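Local coordinates for PPC domain-containing protein (Pyrococcus horikoshii, PDB 2DT4) that is of unknown function but belongs to the plant- and prokaryote-conserved (PPC) domain family and assembles as a trimer, at residues 4-9 and 122-127. Numbering follows the deposited sequence.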
# COMPACT_ATOMS: atom_id res chain seq x y z
N GLY A 4 -18.00 -10.08 -4.61
CA GLY A 4 -16.74 -9.41 -4.47
C GLY A 4 -15.74 -9.70 -5.56
O GLY A 4 -14.62 -9.21 -5.47
N MET A 5 -16.13 -10.47 -6.59
CA MET A 5 -15.18 -10.87 -7.63
C MET A 5 -15.38 -10.00 -8.89
O MET A 5 -16.52 -9.75 -9.35
CB MET A 5 -15.30 -12.37 -7.95
CG MET A 5 -14.36 -12.80 -9.06
SD MET A 5 -14.39 -14.54 -9.57
CE MET A 5 -14.00 -14.98 -8.56
N PHE A 6 -14.25 -9.54 -9.42
CA PHE A 6 -14.21 -8.64 -10.56
C PHE A 6 -13.16 -9.08 -11.56
O PHE A 6 -12.22 -9.81 -11.23
CB PHE A 6 -13.88 -7.21 -10.11
CG PHE A 6 -14.87 -6.65 -9.17
CD1 PHE A 6 -16.00 -6.01 -9.65
CD2 PHE A 6 -14.74 -6.84 -7.80
CE1 PHE A 6 -16.95 -5.53 -8.77
CE2 PHE A 6 -15.68 -6.36 -6.93
CZ PHE A 6 -16.81 -5.71 -7.42
N SER A 7 -13.30 -8.60 -12.79
CA SER A 7 -12.27 -8.77 -13.78
C SER A 7 -11.39 -7.53 -13.81
O SER A 7 -11.79 -6.42 -13.41
CB SER A 7 -12.85 -9.03 -15.19
OG SER A 7 -13.63 -7.97 -15.65
N LEU A 8 -10.18 -7.71 -14.32
CA LEU A 8 -9.23 -6.60 -14.37
C LEU A 8 -9.51 -5.79 -15.63
O LEU A 8 -9.42 -6.30 -16.76
CB LEU A 8 -7.78 -7.12 -14.37
CG LEU A 8 -7.35 -7.74 -13.06
CD1 LEU A 8 -6.12 -8.68 -13.29
CD2 LEU A 8 -7.03 -6.66 -12.00
N GLY A 9 -9.89 -4.54 -15.43
CA GLY A 9 -10.03 -3.60 -16.52
C GLY A 9 -8.76 -2.87 -16.84
O GLY A 9 -7.66 -3.44 -16.74
N LYS A 122 -14.01 -4.56 -13.22
CA LYS A 122 -15.24 -4.69 -13.99
C LYS A 122 -16.04 -5.85 -13.41
O LYS A 122 -15.51 -6.91 -13.11
CB LYS A 122 -14.95 -4.99 -15.46
CG LYS A 122 -14.02 -4.04 -16.20
CD LYS A 122 -14.71 -2.78 -16.52
CE LYS A 122 -14.15 -2.17 -17.80
NZ LYS A 122 -14.74 -0.90 -18.20
N GLY A 123 -17.33 -5.64 -13.25
CA GLY A 123 -18.17 -6.70 -12.74
C GLY A 123 -19.44 -6.18 -12.14
O GLY A 123 -20.05 -5.22 -12.60
N GLU A 124 -19.84 -6.86 -11.10
CA GLU A 124 -21.07 -6.59 -10.41
C GLU A 124 -21.04 -5.23 -9.76
O GLU A 124 -19.98 -4.63 -9.56
CB GLU A 124 -21.29 -7.66 -9.34
CG GLU A 124 -20.36 -7.52 -8.13
CD GLU A 124 -20.36 -8.72 -7.22
OE1 GLU A 124 -20.19 -8.51 -5.99
OE2 GLU A 124 -20.48 -9.86 -7.73
N LYS A 125 -22.21 -4.75 -9.39
CA LYS A 125 -22.34 -3.47 -8.74
C LYS A 125 -21.63 -3.52 -7.40
O LYS A 125 -21.65 -4.54 -6.68
CB LYS A 125 -23.80 -3.12 -8.56
CG LYS A 125 -24.42 -2.70 -9.89
CD LYS A 125 -25.84 -2.23 -9.73
CE LYS A 125 -26.52 -2.13 -11.07
NZ LYS A 125 -27.99 -2.31 -10.87
N ILE A 126 -21.05 -2.37 -7.08
CA ILE A 126 -20.35 -2.17 -5.82
C ILE A 126 -20.49 -0.67 -5.53
O ILE A 126 -19.76 0.16 -6.04
CB ILE A 126 -18.87 -2.69 -5.81
CG1 ILE A 126 -18.22 -2.53 -4.45
CG2 ILE A 126 -18.03 -2.05 -6.89
CD1 ILE A 126 -16.87 -3.22 -4.37
N GLU A 127 -21.57 -0.34 -4.85
CA GLU A 127 -21.95 1.07 -4.67
C GLU A 127 -21.99 1.52 -3.21
O GLU A 127 -22.47 0.75 -2.33
CB GLU A 127 -23.36 1.16 -5.28
CG GLU A 127 -23.97 2.55 -5.30
CD GLU A 127 -25.24 2.63 -6.13
OE1 GLU A 127 -25.65 1.61 -6.79
OE2 GLU A 127 -25.84 3.73 -6.11
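An antiparallel pairing of the first strand, 5-16, with strand 114-123 in the main sheet of the PPC domain joins Ser7 to Lys122, a hydrogen-bonded pair. Ser7 N donates to Lys122 O at 2.8 Å, and Lys122 N returns a bond of 2.9 Å to Ser7 O. Both side chains lie on one face of the sheet, where Ser7 OG rests 3.3 Å from Lys122 CB; the lysine then bends at chi2 and carries NZ to a salt bridge with Glu120. Next to this pair the Phe6 ring brings its edge to the backbone of 122-124, with CE1 3.3 Å from Glu124 O, and CZ meets Ile126 CG2 at 3.9 Å. Leu13 of a second subunit packs on both Phe6 and Ile126, and Met5 and Phe6 pair with a strand of that subunit, so the sheet continues across the interface. Gly123 CA lies 3.8 Å from Phe6 CD1. With CG set between its backbone N and carbonyl carbon (chi1 73°), Glu124 passes the ring and reaches back to Gly4. Exchanging Glu124 for alanine would probably leave Gly4 N and Thr3 OG1 without their carboxylate partner and cost the ring its contact with Glu124 CG, 4.0 Å from Phe6 CE1. Glu124 OE1 takes the Gly4 N-H from above the carboxylate plane, at 3.0 Å from Gly4 N.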